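Local coordinates for protein NAD(+) phosphorylase MbcT (Mycobacterium tuberculosis, PDB 6FKG) that degrades NAD(+) by phosphorolysis as the toxin of a type II toxin-antitoxin pair, killing the cell unless its cognate antitoxin MbcA blocks the active site, at residues R12-R16 and Q108-V113; T18-T24 and D95-V101; P50-F54 and G132-W136. All blocks are in the same frame, centred on the assembly; numbering follows the deposited sequence.

In the fold
Helix 7-16, at the N terminus, leads into strand 19-30, so the first segments of contacts 1 and 2 adjoin in sequence. Strand 89-103 returns beside strand 19-30 to close the loop of contact 2, and helix 107-112, which follows it, closes the wider loop of contact 1; contact 2 is nested inside contact 1. Contact 3 crosses both along the chain. Contacts 1 and 3 touch where Ile13 CD1 packs on Ala134 CB at 3.5 Å, whereas contacts 2 and 3 stay about 7 Å apart at their nearest atoms. Contact 1 joins two helices, contact 2 two strands of the mixed sheet, and contact 3 the loop 50-54 and helix 126-137.

Contact 1. Residues R12-R16 and Q108-V113; sequences RIDAR and QAREAV
Arg16 lays its side chain along helix 107-112, meeting Ala109, Ala112 and Gln108 in a nearly antiparallel helix-helix packing far from the centre of this RES-family toxin chain. The segment axes run at 153° and approach to 10.8 Å, a wide spacing bridged from one side by long side chains and met on the other by alanines. Arg16 suits this place because its chain has both an apolar stem and a flat polar end. Turns at chi2 (-67°) and chi3 (-54°) bend the chain over the neighbouring helix, with Arg16 CD 3.9 Å from Ala112 CB. The guanidinium then turns one face to Ala109, whose CA stands above the plane toward the rim of the group, while Arg16 NH2 comes within 3.3 Å of Ala109 CB. Alanine's single methyl lets the flat group lie this close to the helix backbone. At the guanidinium edge, in its plane, Gln108 NE2 lies 3.7 Å from Arg16 NH1; the amide plane is turned almost perpendicular to the guanidinium, and two donor nitrogens make this a packing contact and not a hydrogen bond.

On the buried side Ile13 CG1 meets Val113 CG1 at 3.8 Å, at the residue where the chain leaves the helix, and the two branched side chains cross at about a right angle. Ile13 also packs against Val131 of helix 126-137 and Leu102 of strand 89-103, as befits a large aliphatic residue between elements. Outside the pair, Glu111 forms a salt bridge with Arg39 of an MbcA chain, so helix 107-112 also faces the antitoxin. At the exposed margin Arg12 NH1 lies 3.1 Å from Ala112 O, but at an angle too poor for a hydrogen bond.

Contact 2. Residues T18-T24 and D95-V101; sequences TIEWSET and DVTDLAV
Strand 19-24 pairs antiparallel with 95-97 and 99-101, the two parts of strand 89-103 on either side of a G1 beta bulge at which Asp98 and Leu99 both face Trp21. The hydrogen-bonded pairs Ile19-Val101, Trp21-Leu99 and Glu23-Val96 flank this one-residue shift. Asp98 takes left-handed backbone angles, turning the chain at the bulge. Asp98 N, at a poor angle to Trp21 O, instead makes a nearly straight bond to Ser22 OG (2.9 Å, 169°). Serine suits the spot: its short arm, with OG beside the backbone N, supplies an acceptor for the displaced amide.

Beside the bulge, the carboxylates of Glu20 and Asp98 stack with planes 15° apart, and Glu20 OE1 lies 3.6 Å from Asp98 OD1; such crowding of like charge may raise the pKa of one of them somewhat, though solvent can screen the pair. Farther along, Thr24 OG1 donates to Asp95 OD1 (2.8 Å) on the syn side, out of the carboxylate plane, while Asp95 OD2 is held in a salt bridge by Arg170. The face that carries Ile19 is apolar there, with Ile19 CG1 3.8 Å from Val101 CG2, a methyl that also touches Trp21 CB.

Trp21 and Val101 pack onto Leu153 of strand 150-156 and Leu144 of strand 142-147, while Asp95 bonds through its backbone to Gln168 of strand 167-174 and Thr97 to Gln166 just before it.

Contact 3. Residues P50-F54 and G132-W136; sequences PPLLF and GHAAW
An offset aromatic stack joins the loop before strand 56-60 to helix 126-137 within the RES domain, where Phe54 lies over the five-membered ring of Trp136. The centroids of the Phe54 ring and the Trp136 five-membered ring are 3.9 Å apart, their planes differ by 20°, and Phe54 CD2 lies 3.2 Å from Trp136 CD2. Both side chains slide past one another in opposite directions, so each CB sits over the other's ring: Phe54 CB is 3.9 Å from the centroid of the Trp136 five-membered ring, and Trp136 CB is 4.0 Å from the Phe54 centroid, two CH-pi contacts added to the stack. Phe54 holds CG between its backbone N and carbonyl carbon (chi1 52°), the orientation in which its ring reaches across to the indole. Large flat rings suit this place because, with no hydrogen bond between the segments, broad face contact joins loop to helix.

Beside the stack, Pro50 CG touches His133 CB at 3.9 Å, the compact proline ring crossing the histidine side chain at about a right angle. His133 NE2 is hydrogen-bonded to Tyr60 of an MbcA chain, whose ring also meets that of Trp136; the antitoxin thus contacts the same patch. Arg161 makes a cation-pi contact with Trp136 and bonds to its carbonyl oxygen. Leu53 points toward the helix and places CD1 3.4 Å from His133 NE2.

Contact 1. Residues R12-R16 and Q108-V113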
# COMPACT_ATOMS: atom_id res chain seq x y z
N ARG B 12 5.43 -1.56 -39.71
CA ARG B 12 6.66 -1.26 -40.43
C ARG B 12 7.52 -2.50 -40.59
O ARG B 12 8.08 -2.74 -41.65
CB ARG B 12 7.44 -0.15 -39.73
CG ARG B 12 6.81 1.21 -39.85
CD ARG B 12 6.42 1.49 -41.29
NE ARG B 12 6.50 2.91 -41.60
CZ ARG B 12 7.63 3.58 -41.78
NH1 ARG B 12 8.80 2.95 -41.68
NH2 ARG B 12 7.60 4.87 -42.06
N ILE B 13 7.64 -3.28 -39.52
CA ILE B 13 8.46 -4.49 -39.58
C ILE B 13 7.85 -5.51 -40.55
O ILE B 13 8.56 -6.12 -41.35
CB ILE B 13 8.66 -5.08 -38.17
CG1 ILE B 13 9.61 -4.18 -37.38
CG2 ILE B 13 9.21 -6.51 -38.26
CD1 ILE B 13 9.69 -4.48 -35.91
N ASP B 14 6.53 -5.68 -40.49
CA ASP B 14 5.84 -6.55 -41.45
C ASP B 14 6.12 -6.12 -42.89
O ASP B 14 6.34 -6.96 -43.77
CB ASP B 14 4.33 -6.56 -41.19
CG ASP B 14 3.57 -7.39 -42.21
OD1 ASP B 14 3.47 -8.62 -42.02
OD2 ASP B 14 3.07 -6.83 -43.20
N ALA B 15 6.09 -4.81 -43.13
CA ALA B 15 6.36 -4.25 -44.45
C ALA B 15 7.77 -4.58 -44.92
O ALA B 15 7.99 -4.82 -46.11
CB ALA B 15 6.14 -2.75 -44.45
N ARG B 16 8.73 -4.57 -44.00
CA ARG B 16 10.10 -4.95 -44.34
C ARG B 16 10.15 -6.41 -44.78
O ARG B 16 10.88 -6.77 -45.70
CB ARG B 16 11.05 -4.76 -43.15
CG ARG B 16 11.15 -3.35 -42.61
CD ARG B 16 11.79 -2.40 -43.60
NE ARG B 16 13.09 -2.87 -44.07
CZ ARG B 16 13.82 -2.22 -44.97
NH1 ARG B 16 13.37 -1.08 -45.48
NH2 ARG B 16 15.00 -2.70 -45.37
N GLN B 108 19.46 1.60 -44.10
CA GLN B 108 18.09 1.88 -44.53
C GLN B 108 17.07 1.11 -43.68
O GLN B 108 16.04 1.65 -43.25
CB GLN B 108 17.90 1.53 -46.01
CG GLN B 108 16.49 1.11 -46.36
CD GLN B 108 16.21 1.14 -47.85
OE1 GLN B 108 16.83 1.92 -48.59
NE2 GLN B 108 15.27 0.31 -48.31
N ALA B 109 17.37 -0.17 -43.43
CA ALA B 109 16.48 -1.02 -42.66
C ALA B 109 16.41 -0.55 -41.21
O ALA B 109 15.34 -0.51 -40.62
CB ALA B 109 16.92 -2.47 -42.73
N ARG B 110 17.56 -0.19 -40.64
CA ARG B 110 17.57 0.26 -39.25
C ARG B 110 16.81 1.57 -39.11
O ARG B 110 16.06 1.76 -38.15
CB ARG B 110 19.02 0.39 -38.74
CG ARG B 110 19.72 -0.96 -38.60
CD ARG B 110 21.10 -0.88 -37.94
NE ARG B 110 22.06 -0.06 -38.68
CZ ARG B 110 22.81 -0.51 -39.69
NH1 ARG B 110 22.72 -1.78 -40.07
NH2 ARG B 110 23.65 0.30 -40.31
N GLU B 111 16.97 2.46 -40.09
CA GLU B 111 16.24 3.73 -40.08
C GLU B 111 14.73 3.51 -40.18
O GLU B 111 13.94 4.23 -39.56
CB GLU B 111 16.73 4.63 -41.22
CG GLU B 111 15.92 5.91 -41.39
CD GLU B 111 15.82 6.73 -40.11
OE1 GLU B 111 16.85 6.89 -39.42
OE2 GLU B 111 14.71 7.21 -39.80
N ALA B 112 14.34 2.51 -40.96
CA ALA B 112 12.92 2.22 -41.17
C ALA B 112 12.24 1.76 -39.88
O ALA B 112 11.03 1.96 -39.72
CB ALA B 112 12.76 1.16 -42.25
N VAL B 113 12.99 1.15 -38.96
CA VAL B 113 12.38 0.72 -37.69
C VAL B 113 12.79 1.60 -36.50
O VAL B 113 12.55 1.25 -35.35
CB VAL B 113 12.70 -0.77 -37.38
CG1 VAL B 113 12.17 -1.66 -38.50
CG2 VAL B 113 14.20 -1.01 -37.17

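Contact 2. Residues T18-T24 and D95-V101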
# COMPACT_ATOMS: atom_id res chain seq x y z
N THR B 18 10.91 -10.54 -44.52
CA THR B 18 12.06 -11.35 -44.16
C THR B 18 12.90 -11.67 -45.38
O THR B 18 12.44 -11.51 -46.52
CB THR B 18 11.64 -12.69 -43.52
OG1 THR B 18 10.82 -13.41 -44.45
CG2 THR B 18 10.87 -12.49 -42.23
N ILE B 19 14.12 -12.12 -45.14
CA ILE B 19 14.92 -12.78 -46.16
C ILE B 19 15.29 -14.16 -45.64
O ILE B 19 15.26 -14.40 -44.44
CB ILE B 19 16.21 -12.00 -46.51
CG1 ILE B 19 17.13 -11.93 -45.30
CG2 ILE B 19 15.88 -10.61 -47.05
CD1 ILE B 19 18.50 -11.34 -45.62
N GLU B 20 15.60 -15.08 -46.55
CA GLU B 20 16.11 -16.38 -46.14
C GLU B 20 17.62 -16.32 -46.07
O GLU B 20 18.30 -16.02 -47.05
CB GLU B 20 15.66 -17.49 -47.10
CG GLU B 20 14.27 -18.00 -46.82
CD GLU B 20 13.97 -19.31 -47.51
OE1 GLU B 20 14.67 -19.65 -48.49
OE2 GLU B 20 13.03 -20.01 -47.07
N TRP B 21 18.15 -16.61 -44.89
CA TRP B 21 19.57 -16.45 -44.65
C TRP B 21 20.23 -17.77 -44.27
O TRP B 21 19.75 -18.49 -43.39
CB TRP B 21 19.77 -15.42 -43.55
CG TRP B 21 21.14 -14.88 -43.42
CD1 TRP B 21 21.77 -14.00 -44.25
CD2 TRP B 21 22.06 -15.14 -42.35
NE1 TRP B 21 23.02 -13.70 -43.77
CE2 TRP B 21 23.22 -14.39 -42.61
CE3 TRP B 21 22.00 -15.94 -41.21
CZ2 TRP B 21 24.33 -14.43 -41.77
CZ3 TRP B 21 23.10 -15.97 -40.37
CH2 TRP B 21 24.24 -15.21 -40.65
N SER B 22 21.32 -18.09 -44.94
CA SER B 22 22.09 -19.28 -44.58
C SER B 22 23.54 -18.91 -44.32
O SER B 22 24.16 -18.18 -45.09
CB SER B 22 22.01 -20.33 -45.68
OG SER B 22 20.66 -20.55 -46.05
N GLU B 23 24.07 -19.42 -43.22
CA GLU B 23 25.46 -19.16 -42.88
C GLU B 23 25.93 -20.13 -41.82
O GLU B 23 25.12 -20.68 -41.07
CB GLU B 23 25.63 -17.71 -42.39
CG GLU B 23 27.03 -17.31 -41.99
CD GLU B 23 28.01 -17.30 -43.15
OE1 GLU B 23 28.44 -18.39 -43.59
OE2 GLU B 23 28.35 -16.19 -43.62
N THR B 24 27.24 -20.36 -41.78
CA THR B 24 27.87 -21.04 -40.66
C THR B 24 28.10 -20.01 -39.55
O THR B 24 28.79 -19.01 -39.76
CB THR B 24 29.20 -21.68 -41.06
OG1 THR B 24 28.95 -22.68 -42.06
CG2 THR B 24 29.84 -22.32 -39.86
N ASP B 95 25.50 -24.45 -38.11
CA ASP B 95 25.05 -24.13 -39.46
C ASP B 95 23.59 -23.69 -39.45
O ASP B 95 22.72 -24.38 -38.91
CB ASP B 95 25.23 -25.34 -40.39
CG ASP B 95 26.66 -25.54 -40.84
OD1 ASP B 95 27.46 -24.59 -40.73
OD2 ASP B 95 26.98 -26.64 -41.34
N VAL B 96 23.33 -22.54 -40.05
CA VAL B 96 21.98 -22.00 -40.16
C VAL B 96 21.53 -22.06 -41.62
O VAL B 96 22.25 -21.61 -42.51
CB VAL B 96 21.91 -20.54 -39.65
CG1 VAL B 96 20.51 -19.96 -39.82
CG2 VAL B 96 22.37 -20.46 -38.20
N THR B 97 20.35 -22.62 -41.86
CA THR B 97 19.87 -22.83 -43.23
C THR B 97 18.49 -22.22 -43.46
O THR B 97 17.53 -22.55 -42.77
CB THR B 97 19.81 -24.33 -43.58
OG1 THR B 97 21.09 -24.92 -43.36
CG2 THR B 97 19.39 -24.54 -45.04
N ASP B 98 18.43 -21.33 -44.45
CA ASP B 98 17.20 -20.69 -44.90
C ASP B 98 16.34 -20.10 -43.77
O ASP B 98 15.12 -20.20 -43.80
CB ASP B 98 16.37 -21.68 -45.71
CG ASP B 98 17.08 -22.14 -46.96
OD1 ASP B 98 17.79 -21.31 -47.58
OD2 ASP B 98 16.94 -23.33 -47.33
N LEU B 99 16.99 -19.46 -42.80
CA LEU B 99 16.26 -18.84 -41.69
C LEU B 99 15.59 -17.56 -42.18
O LEU B 99 16.24 -16.70 -42.78
CB LEU B 99 17.20 -18.53 -40.52
CG LEU B 99 16.58 -18.43 -39.12
CD1 LEU B 99 16.08 -19.79 -38.68
CD2 LEU B 99 17.57 -17.86 -38.10
N ALA B 100 14.28 -17.46 -41.94
CA ALA B 100 13.51 -16.29 -42.36
C ALA B 100 13.70 -15.18 -41.36
O ALA B 100 13.09 -15.19 -40.29
CB ALA B 100 12.02 -16.65 -42.51
N VAL B 101 14.55 -14.21 -41.69
CA VAL B 101 14.96 -13.23 -40.70
C VAL B 101 14.67 -11.80 -41.14
O VAL B 101 14.72 -11.47 -42.33
CB VAL B 101 16.47 -13.35 -40.39
CG1 VAL B 101 16.78 -14.73 -39.83
CG2 VAL B 101 17.29 -13.08 -41.65

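Contact 3. Residues P50-F54 and G132-W136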
# COMPACT_ATOMS: atom_id res chain seq x y z
N PRO B 50 13.00 -8.89 -25.24
CA PRO B 50 12.52 -8.67 -23.87
C PRO B 50 12.56 -10.01 -23.14
O PRO B 50 12.58 -11.06 -23.80
CB PRO B 50 11.09 -8.18 -24.07
CG PRO B 50 10.66 -8.90 -25.32
CD PRO B 50 11.89 -8.94 -26.21
N PRO B 51 12.57 -9.98 -21.81
CA PRO B 51 12.57 -11.21 -21.03
C PRO B 51 11.18 -11.85 -20.97
O PRO B 51 10.20 -11.20 -21.33
CB PRO B 51 13.03 -10.76 -19.65
CG PRO B 51 12.63 -9.31 -19.57
CD PRO B 51 12.72 -8.77 -20.96
N LEU B 52 11.14 -13.12 -20.56
CA LEU B 52 9.92 -13.80 -20.12
C LEU B 52 8.88 -14.11 -21.19
O LEU B 52 7.76 -14.51 -20.85
CB LEU B 52 9.22 -12.97 -19.02
CG LEU B 52 10.05 -12.49 -17.83
CD1 LEU B 52 9.16 -11.70 -16.86
CD2 LEU B 52 10.72 -13.65 -17.12
N LEU B 53 9.20 -13.93 -22.47
CA LEU B 53 8.20 -14.24 -23.49
C LEU B 53 8.61 -15.39 -24.40
O LEU B 53 7.78 -16.21 -24.82
CB LEU B 53 7.90 -13.01 -24.34
CG LEU B 53 6.98 -11.99 -23.65
CD1 LEU B 53 6.73 -10.81 -24.57
CD2 LEU B 53 5.67 -12.66 -23.23
N PHE B 54 9.90 -15.45 -24.74
CA PHE B 54 10.36 -16.48 -25.66
C PHE B 54 11.84 -16.72 -25.48
O PHE B 54 12.57 -15.81 -25.13
CB PHE B 54 10.06 -16.10 -27.13
CG PHE B 54 10.56 -14.71 -27.54
CD1 PHE B 54 11.83 -14.53 -28.07
CD2 PHE B 54 9.73 -13.60 -27.44
CE1 PHE B 54 12.28 -13.25 -28.47
CE2 PHE B 54 10.15 -12.33 -27.84
CZ PHE B 54 11.43 -12.15 -28.35
N GLY B 132 12.92 -6.71 -31.66
CA GLY B 132 12.98 -8.17 -31.58
C GLY B 132 11.65 -8.75 -31.15
O GLY B 132 11.19 -9.77 -31.68
N HIS B 133 11.00 -8.10 -30.19
CA HIS B 133 9.67 -8.53 -29.75
C HIS B 133 8.70 -8.57 -30.92
O HIS B 133 7.97 -9.54 -31.11
CB HIS B 133 9.16 -7.60 -28.67
CG HIS B 133 7.85 -8.02 -28.06
ND1 HIS B 133 7.10 -7.18 -27.27
CD2 HIS B 133 7.18 -9.19 -28.10
CE1 HIS B 133 6.01 -7.81 -26.86
NE2 HIS B 133 6.04 -9.03 -27.36
N ALA B 134 8.68 -7.50 -31.71
CA ALA B 134 7.74 -7.41 -32.83
C ALA B 134 8.04 -8.46 -33.90
O ALA B 134 7.11 -9.05 -34.47
CB ALA B 134 7.77 -6.01 -33.44
N ALA B 135 9.31 -8.70 -34.19
CA ALA B 135 9.68 -9.69 -35.21
C ALA B 135 9.18 -11.07 -34.78
O ALA B 135 8.63 -11.82 -35.59
CB ALA B 135 11.19 -9.71 -35.45
N TRP B 136 9.39 -11.39 -33.51
CA TRP B 136 8.92 -12.66 -32.96
C TRP B 136 7.41 -12.74 -32.99
O TRP B 136 6.82 -13.79 -33.31
CB TRP B 136 9.41 -12.83 -31.52
CG TRP B 136 8.67 -13.92 -30.77
CD1 TRP B 136 8.92 -15.27 -30.83
CD2 TRP B 136 7.58 -13.75 -29.86
NE1 TRP B 136 8.03 -15.95 -30.00
CE2 TRP B 136 7.21 -15.03 -29.39
CE3 TRP B 136 6.89 -12.63 -29.38
CZ2 TRP B 136 6.18 -15.22 -28.47
CZ3 TRP B 136 5.85 -12.82 -28.46
CH2 TRP B 136 5.52 -14.11 -28.02